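Local coordinates for protein maleylpyruvate isomerase (Ralstonia sp., PDB 2V6K) that catalyses the glutathione-dependent isomerization of maleylpyruvate to fumarylpyruvate in naphthalene degradation, as a zeta-class homodimer of the glutathione S-transferase superfamily, at residues 2-11 with 26-36. Sequence-based numbering, arbitrary orientation.
With TGG (gamma-glutamyl-S-(1,2-dicarboxyethyl)cysteinylglycine), chain C.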
ATOM      1  N   LYS A   2     -25.679 -12.695  -1.403  1.00 32.40           N
ATOM      2  CA  LYS A   2     -25.216 -11.604  -2.267  1.00 29.53           C
ATOM      3  C   LYS A   2     -24.150 -10.747  -1.581  1.00 25.90           C
ATOM      4  O   LYS A   2     -23.962 -10.831  -0.364  1.00 27.30           O
ATOM      5  CB  LYS A   2     -26.387 -10.737  -2.769  1.00 30.74           C
ATOM      6  CG  LYS A   2     -27.703 -10.835  -1.977  1.00 34.58           C
ATOM      7  CD  LYS A   2     -27.616 -10.213  -0.591  1.00 36.77           C
ATOM      8  CE  LYS A   2     -27.565  -8.700  -0.655  1.00 39.08           C
ATOM      9  NZ  LYS A   2     -27.323  -8.153   0.696  1.00 39.11           N
ATOM     10  N   MET A   3     -23.454  -9.930  -2.369  1.00 20.53           N
ATOM     11  CA  MET A   3     -22.341  -9.135  -1.856  1.00 16.35           C
ATOM     12  C   MET A   3     -22.771  -7.909  -1.067  1.00 12.67           C
ATOM     13  O   MET A   3     -23.677  -7.177  -1.466  1.00 11.31           O
ATOM     14  CB  MET A   3     -21.385  -8.745  -2.977  1.00 17.75           C
ATOM     15  CG  MET A   3     -20.194  -9.678  -3.082  1.00 22.12           C
ATOM     16  SD  MET A   3     -19.124  -9.388  -4.495  1.00 26.62           S
ATOM     17  CE  MET A   3     -19.261  -7.616  -4.669  1.00 18.79           C
ATOM     18  N   LYS A   4     -22.104  -7.712   0.065  1.00  8.62           N
ATOM     19  CA  LYS A   4     -22.391  -6.608   0.973  1.00  6.98           C
ATOM     20  C   LYS A   4     -21.121  -5.795   1.155  1.00  5.90           C
ATOM     21  O   LYS A   4     -20.083  -6.329   1.559  1.00  6.83           O
ATOM     22  CB  LYS A   4     -22.872  -7.135   2.326  1.00  7.20           C
ATOM     23  CG  LYS A   4     -24.188  -7.901   2.272  1.00  9.40           C
ATOM     24  CD  LYS A   4     -24.489  -8.577   3.598  1.00 13.81           C
ATOM     25  CE  LYS A   4     -25.713  -9.472   3.488  1.00 16.64           C
ATOM     26  NZ  LYS A   4     -25.864 -10.355   4.677  1.00 20.58           N
ATOM     27  N   LEU A   5     -21.207  -4.507   0.841  1.00  5.37           N
ATOM     28  CA  LEU A   5     -20.069  -3.612   0.956  1.00  5.33           C
ATOM     29  C   LEU A   5     -20.182  -2.758   2.213  1.00  5.01           C
ATOM     30  O   LEU A   5     -21.030  -1.865   2.288  1.00  5.05           O
ATOM     31  CB  LEU A   5     -19.958  -2.721  -0.282  1.00  5.45           C
ATOM     32  CG  LEU A   5     -18.823  -1.690  -0.249  1.00  6.35           C
ATOM     33  CD1 LEU A   5     -17.456  -2.357  -0.275  1.00  8.06           C
ATOM     34  CD2 LEU A   5     -18.953  -0.683  -1.384  1.00  7.54           C
ATOM     35  N   TYR A   6     -19.327  -3.042   3.193  1.00  4.10           N
ATOM     36  CA  TYR A   6     -19.263  -2.253   4.416  1.00  3.97           C
ATOM     37  C   TYR A   6     -18.348  -1.076   4.150  1.00  4.20           C
ATOM     38  O   TYR A   6     -17.155  -1.252   3.922  1.00  4.82           O
ATOM     39  CB  TYR A   6     -18.728  -3.096   5.571  1.00  4.71           C
ATOM     40  CG  TYR A   6     -19.674  -4.188   5.997  1.00  4.02           C
ATOM     41  CD1 TYR A   6     -20.649  -3.946   6.960  1.00  5.77           C
ATOM     42  CD2 TYR A   6     -19.606  -5.460   5.426  1.00  5.93           C
ATOM     43  CE1 TYR A   6     -21.526  -4.943   7.353  1.00  6.44           C
ATOM     44  CE2 TYR A   6     -20.479  -6.465   5.815  1.00  6.67           C
ATOM     45  CZ  TYR A   6     -21.437  -6.198   6.776  1.00  5.19           C
ATOM     46  OH  TYR A   6     -22.309  -7.190   7.170  1.00  8.35           O
ATOM     47  N   ASN A   7     -18.913   0.126   4.148  1.00  4.46           N
ATOM     48  CA  ASN A   7     -18.171   1.292   3.707  1.00  4.95           C
ATOM     49  C   ASN A   7     -18.829   2.594   4.158  1.00  4.95           C
ATOM     50  O   ASN A   7     -19.795   2.566   4.914  1.00  5.24           O
ATOM     51  CB  ASN A   7     -17.922   1.228   2.187  1.00  5.25           C
ATOM     52  CG  ASN A   7     -19.141   1.582   1.361  1.00  4.62           C
ATOM     53  OD1 ASN A   7     -20.256   1.084   1.584  1.00  8.06           O
ATOM     54  ND2 ASN A   7     -18.933   2.439   0.384  1.00  3.97           N
ATOM     55  N   PHE A   8     -18.279   3.725   3.724  1.00  4.98           N
ATOM     56  CA  PHE A   8     -18.715   5.037   4.189  1.00  4.10           C
ATOM     57  C   PHE A   8     -18.628   5.998   3.019  1.00  4.76           C
ATOM     58  O   PHE A   8     -17.735   5.882   2.184  1.00  4.34           O
ATOM     59  CB  PHE A   8     -17.800   5.469   5.340  1.00  4.44           C
ATOM     60  CG  PHE A   8     -18.152   6.799   5.975  1.00  4.44           C
ATOM     61  CD1 PHE A   8     -19.319   6.970   6.717  1.00  4.87           C
ATOM     62  CD2 PHE A   8     -17.266   7.865   5.878  1.00  4.96           C
ATOM     63  CE1 PHE A   8     -19.600   8.200   7.333  1.00  5.54           C
ATOM     64  CE2 PHE A   8     -17.536   9.091   6.481  1.00  3.79           C
ATOM     65  CZ  PHE A   8     -18.705   9.259   7.212  1.00  5.46           C
ATOM     66  N   TRP A   9     -19.553   6.951   2.944  1.00  4.30           N
ATOM     67  CA  TRP A   9     -19.584   7.836   1.779  1.00  4.23           C
ATOM     68  C   TRP A   9     -18.279   8.595   1.567  1.00  4.47           C
ATOM     69  O   TRP A   9     -17.675   8.520   0.487  1.00  4.75           O
ATOM     70  CB  TRP A   9     -20.781   8.795   1.827  1.00  5.18           C
ATOM     71  CG  TRP A   9     -20.768   9.847   2.907  1.00  4.69           C
ATOM     72  CD1 TRP A   9     -20.861   9.651   4.256  1.00  6.30           C
ATOM     73  CD2 TRP A   9     -20.692  11.265   2.712  1.00  5.23           C
ATOM     74  NE1 TRP A   9     -20.840  10.863   4.912  1.00  6.11           N
ATOM     75  CE2 TRP A   9     -20.738  11.868   3.988  1.00  5.57           C
ATOM     76  CE3 TRP A   9     -20.590  12.085   1.580  1.00  7.12           C
ATOM     77  CZ2 TRP A   9     -20.685  13.256   4.165  1.00  7.47           C
ATOM     78  CZ3 TRP A   9     -20.537  13.462   1.754  1.00  7.75           C
ATOM     79  CH2 TRP A   9     -20.585  14.033   3.039  1.00  8.40           C
ATOM     80  N   ARG A  10     -17.848   9.298   2.610  1.00  4.49           N
ATOM     81  CA  ARG A  10     -16.696  10.182   2.564  1.00  5.07           C
ATOM     82  C   ARG A  10     -15.485   9.395   3.050  1.00  5.50           C
ATOM     83  O   ARG A  10     -14.958   9.608   4.156  1.00  6.34           O
ATOM     84  CB  ARG A  10     -16.962  11.404   3.446  1.00  5.64           C
ATOM     85  CG  ARG A  10     -16.019  12.574   3.224  1.00  9.12           C
ATOM     86  CD  ARG A  10     -16.190  13.635   4.318  1.00 11.26           C
ATOM     87  NE  ARG A  10     -15.904  13.081   5.642  1.00 16.35           N
ATOM     88  CZ  ARG A  10     -16.760  13.049   6.661  1.00 18.24           C
ATOM     89  NH1 ARG A  10     -17.977  13.575   6.550  1.00 17.74           N
ATOM     90  NH2 ARG A  10     -16.384  12.506   7.810  1.00 19.98           N
ATOM     91  N   SER A  11     -15.070   8.456   2.214  1.00  5.82           N
ATOM     92  CA  SER A  11     -13.967   7.562   2.515  1.00  5.63           C
ATOM     93  C   SER A  11     -13.247   7.241   1.224  1.00  5.76           C
ATOM     94  O   SER A  11     -13.854   6.704   0.294  1.00  5.84           O
ATOM     95  CB  SER A  11     -14.496   6.275   3.145  1.00  5.88           C
ATOM     96  OG  SER A  11     -13.550   5.228   3.028  1.00  5.78           O
ATOM     97  N   VAL A  26     -20.738  -5.043 -11.003  1.00  7.13           N
ATOM     98  CA  VAL A  26     -21.044  -6.017  -9.964  1.00  8.82           C
ATOM     99  C   VAL A  26     -22.017  -5.404  -8.953  1.00  9.25           C
ATOM    100  O   VAL A  26     -21.699  -4.375  -8.347  1.00 10.78           O
ATOM    101  CB  VAL A  26     -19.752  -6.508  -9.259  1.00  9.68           C
ATOM    102  CG1 VAL A  26     -20.082  -7.352  -8.038  1.00 12.46           C
ATOM    103  CG2 VAL A  26     -18.885  -7.301 -10.236  1.00 11.73           C
ATOM    104  N   PRO A  27     -23.200  -6.029  -8.770  1.00  9.81           N
ATOM    105  CA  PRO A  27     -24.166  -5.508  -7.801  1.00  9.82           C
ATOM    106  C   PRO A  27     -23.708  -5.747  -6.364  1.00  9.43           C
ATOM    107  O   PRO A  27     -23.038  -6.741  -6.081  1.00 10.34           O
ATOM    108  CB  PRO A  27     -25.440  -6.305  -8.099  1.00 10.66           C
ATOM    109  CG  PRO A  27     -24.971  -7.569  -8.728  1.00 11.47           C
ATOM    110  CD  PRO A  27     -23.690  -7.245  -9.447  1.00  9.60           C
ATOM    111  N   TYR A  28     -24.066  -4.832  -5.471  1.00  9.32           N
ATOM    112  CA  TYR A  28     -23.740  -4.979  -4.057  1.00  8.88           C
ATOM    113  C   TYR A  28     -24.721  -4.215  -3.200  1.00  8.97           C
ATOM    114  O   TYR A  28     -25.277  -3.204  -3.634  1.00  9.41           O
ATOM    115  CB  TYR A  28     -22.307  -4.517  -3.748  1.00  9.85           C
ATOM    116  CG  TYR A  28     -21.966  -3.114  -4.212  1.00  9.20           C
ATOM    117  CD1 TYR A  28     -22.074  -2.014  -3.355  1.00 11.97           C
ATOM    118  CD2 TYR A  28     -21.525  -2.891  -5.514  1.00 12.04           C
ATOM    119  CE1 TYR A  28     -21.746  -0.726  -3.799  1.00 11.65           C
ATOM    120  CE2 TYR A  28     -21.199  -1.626  -5.959  1.00 14.15           C
ATOM    121  CZ  TYR A  28     -21.306  -0.550  -5.106  1.00 12.43           C
ATOM    122  OH  TYR A  28     -20.973   0.703  -5.578  1.00 18.26           O
ATOM    123  N   GLU A  29     -24.929  -4.715  -1.985  1.00  8.15           N
ATOM    124  CA  GLU A  29     -25.690  -3.991  -0.978  1.00  8.06           C
ATOM    125  C   GLU A  29     -24.751  -3.035  -0.257  1.00  7.59           C
ATOM    126  O   GLU A  29     -23.675  -3.433   0.184  1.00  8.43           O
ATOM    127  CB  GLU A  29     -26.332  -4.950   0.030  1.00  9.30           C
ATOM    128  CG  GLU A  29     -27.326  -4.262   0.973  1.00 12.46           C
ATOM    129  CD  GLU A  29     -27.896  -5.170   2.060  1.00 16.63           C
ATOM    130  OE1 GLU A  29     -27.554  -6.369   2.109  1.00 19.00           O
ATOM    131  OE2 GLU A  29     -28.700  -4.672   2.875  1.00 18.46           O
ATOM    132  N   TYR A  30     -25.167  -1.778  -0.148  1.00  6.95           N
ATOM    133  CA  TYR A  30     -24.386  -0.748   0.528  1.00  6.79           C
ATOM    134  C   TYR A  30     -24.717  -0.773   2.013  1.00  6.11           C
ATOM    135  O   TYR A  30     -25.848  -0.476   2.408  1.00  6.95           O
ATOM    136  CB  TYR A  30     -24.724   0.619  -0.066  1.00  6.98           C
ATOM    137  CG  TYR A  30     -23.823   1.768   0.350  1.00  6.16           C
ATOM    138  CD1 TYR A  30     -22.900   2.300  -0.548  1.00  6.46           C
ATOM    139  CD2 TYR A  30     -23.914   2.346   1.618  1.00  6.74           C
ATOM    140  CE1 TYR A  30     -22.082   3.355  -0.195  1.00  6.70           C
ATOM    141  CE2 TYR A  30     -23.083   3.410   1.984  1.00  6.82           C
ATOM    142  CZ  TYR A  30     -22.173   3.909   1.064  1.00  5.71           C
ATOM    143  OH  TYR A  30     -21.355   4.961   1.395  1.00  6.97           O
ATOM    144  N   LEU A  31     -23.729  -1.130   2.830  1.00  5.98           N
ATOM    145  CA  LEU A  31     -23.909  -1.141   4.271  1.00  6.91           C
ATOM    146  C   LEU A  31     -23.016  -0.083   4.893  1.00  6.46           C
ATOM    147  O   LEU A  31     -21.792  -0.234   4.970  1.00  6.53           O
ATOM    148  CB  LEU A  31     -23.637  -2.529   4.853  1.00  8.20           C
ATOM    149  CG  LEU A  31     -24.637  -3.626   4.465  1.00 10.45           C
ATOM    150  CD1 LEU A  31     -24.239  -4.944   5.083  1.00 14.97           C
ATOM    151  CD2 LEU A  31     -26.070  -3.265   4.864  1.00 15.48           C
ATOM    152  N   ALA A  32     -23.644   1.005   5.320  1.00  6.43           N
ATOM    153  CA  ALA A  32     -22.928   2.150   5.851  1.00  6.28           C
ATOM    154  C   ALA A  32     -22.353   1.839   7.218  1.00  6.15           C
ATOM    155  O   ALA A  32     -23.042   1.307   8.094  1.00  6.98           O
ATOM    156  CB  ALA A  32     -23.850   3.349   5.936  1.00  6.18           C
ATOM    157  N   VAL A  33     -21.078   2.168   7.378  1.00  5.06           N
ATOM    158  CA  VAL A  33     -20.408   2.115   8.664  1.00  5.43           C
ATOM    159  C   VAL A  33     -19.994   3.553   8.932  1.00  5.75           C
ATOM    160  O   VAL A  33     -19.119   4.098   8.255  1.00  6.44           O
ATOM    161  CB  VAL A  33     -19.185   1.171   8.620  1.00  5.71           C
ATOM    162  CG1 VAL A  33     -18.466   1.163   9.969  1.00  7.08           C
ATOM    163  CG2 VAL A  33     -19.618  -0.245   8.243  1.00  7.71           C
ATOM    164  N   HIS A  34     -20.661   4.180   9.900  1.00  4.95           N
ATOM    165  CA  HIS A  34     -20.493   5.610  10.115  1.00  4.99           C
ATOM    166  C   HIS A  34     -19.209   5.912  10.881  1.00  5.14           C
ATOM    167  O   HIS A  34     -19.139   5.745  12.102  1.00  5.15           O
ATOM    168  CB  HIS A  34     -21.707   6.208  10.831  1.00  5.60           C
ATOM    169  CG  HIS A  34     -21.826   7.683  10.646  1.00  5.36           C
ATOM    170  ND1 HIS A  34     -20.785   8.549  10.903  1.00  6.18           N
ATOM    171  CD2 HIS A  34     -22.857   8.449  10.221  1.00  6.30           C
ATOM    172  CE1 HIS A  34     -21.168   9.785  10.637  1.00  6.29           C
ATOM    173  NE2 HIS A  34     -22.422   9.751  10.223  1.00  6.87           N
ATOM    174  N   LEU A  35     -18.187   6.348  10.153  1.00  4.56           N
ATOM    175  CA  LEU A  35     -16.876   6.584  10.747  1.00  5.07           C
ATOM    176  C   LEU A  35     -16.863   7.757  11.714  1.00  4.94           C
ATOM    177  O   LEU A  35     -16.105   7.754  12.681  1.00  5.24           O
ATOM    178  CB  LEU A  35     -15.822   6.788   9.661  1.00  5.37           C
ATOM    179  CG  LEU A  35     -15.750   5.697   8.589  1.00  5.51           C
ATOM    180  CD1 LEU A  35     -14.671   6.043   7.598  1.00  8.00           C
ATOM    181  CD2 LEU A  35     -15.495   4.328   9.194  1.00  6.92           C
ATOM    182  N   GLY A  36     -17.704   8.756  11.453  1.00  5.39           N
ATOM    183  CA  GLY A  36     -17.809   9.904  12.359  1.00  5.14           C
ATOM    184  C   GLY A  36     -18.348   9.504  13.724  1.00  4.76           C
ATOM    185  O   GLY A  36     -17.928  10.037  14.758  1.00  5.19           O
TER
HETATM  186  OC1 TGG C1213      -7.068   0.038   1.394  1.00  8.53           O
HETATM  187  CO1 TGG C1213      -7.432  -0.498   2.461  1.00  7.71           C
HETATM  188  OT1 TGG C1213      -8.494  -1.142   2.586  1.00  7.87           O
HETATM  189  CA1 TGG C1213      -6.520  -0.368   3.646  1.00  7.94           C
HETATM  190  NN1 TGG C1213      -5.126  -0.421   3.220  1.00  8.80           N
HETATM  191  CB1 TGG C1213      -6.741   0.962   4.358  1.00  8.71           C
HETATM  192  CG1 TGG C1213      -8.139   1.047   4.948  1.00  7.87           C
HETATM  193  CD1 TGG C1213      -8.351   2.202   5.918  1.00 11.53           C
HETATM  194  OE1 TGG C1213      -7.332   3.173   5.936  1.00  8.77           O
HETATM  195  NN2 TGG C1213      -9.636   2.795   5.709  1.00  7.78           N
HETATM  196  CA2 TGG C1213      -9.987   4.099   6.201  1.00  7.01           C
HETATM  197  CO2 TGG C1213     -10.387   3.833   7.646  1.00  9.77           C
HETATM  198  OC2 TGG C1213     -11.567   3.081   7.787  1.00  8.13           O
HETATM  199  NN3 TGG C1213     -10.301   4.963   8.520  1.00  8.27           N
HETATM  200  CA3 TGG C1213     -10.868   4.887   9.851  1.00  8.57           C
HETATM  201  CO3 TGG C1213      -9.890   5.441  10.848  1.00  9.97           C
HETATM  202  OC3 TGG C1213      -8.788   5.867  10.449  1.00  8.78           O
HETATM  203  OT3 TGG C1213     -10.255   5.452  12.046  1.00 10.18           O
HETATM  204  CB2 TGG C1213     -11.059   4.553   5.230  1.00  8.39           C
HETATM  205  SG2 TGG C1213     -11.953   5.988   5.682  1.00  9.73           S
HETATM  206  CD2 TGG C1213     -10.914   7.407   5.611  1.00  9.76           C
HETATM  207  CE2 TGG C1213     -10.629   7.763   4.171  1.00 12.94           C
HETATM  208  OE2 TGG C1213     -11.156   8.774   3.654  1.00 13.45           O
HETATM  209  OF2 TGG C1213      -9.862   7.024   3.513  1.00 14.73           O
HETATM  210  CF2 TGG C1213     -11.699   8.489   6.353  1.00 11.69           C
HETATM  211  CH2 TGG C1213     -10.925   9.762   6.592  1.00 12.64           C
HETATM  212  OI2 TGG C1213      -9.689   9.758   6.460  1.00 11.33           O
HETATM  213  OJ2 TGG C1213     -11.576  10.786   6.907  1.00 14.59           O
HETATM  214  O   HOH W   1     -24.547  -9.329  -5.171  1.00 44.83           O
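Segments 2-11 and 26-36 run parallel, with strands 4-7 and 29-32 at their centre (28° between directions), and five backbone hydrogen bonds join them, from E29 N to M3 O (2.8 Å) through to V33 N to N7 O (2.8 Å). A water extends the pairing by accepting from M3 N and donating to P27 O. On the face bearing Y6 and L31, the two side chains run alongside each other, and the branched L31 sets CD1 3.5 Å from Y6 CZ; the broad Y6 ring also reaches F45 and L48 of helix 43-48, and V33 CG2 meets its edge. Strand 4-7, helix 12-24 and strand 29-32 form the beta-alpha-beta unit that opens the thioredoxin-like domain of glutathione transferases. Branched and apolar, L5 packs between the sheet and that helix, its CD2 3.7 Å from Y28 CE1, while the Y28 hydroxyl is hydrogen-bonded to N22 OD1 of the helix. The compact amide of N7 comes steeply down on one face of the Y30 ring, at 65° to its plane. Past the strands, a chi1 of -178° turns the F8 ring away from its own N, and its flat, apolar face receives L35 CG in a CH-pi contact, 4.1 Å from the F8 ring centroid. L35 CD1 also approaches the thioether SG2 of the bound glutathione conjugate (3.3 Å), an apolar neighbour for sulfur, and S11 OG, hydrogen-bonded to S14, lies 3.2 Å from the same SG2 atom.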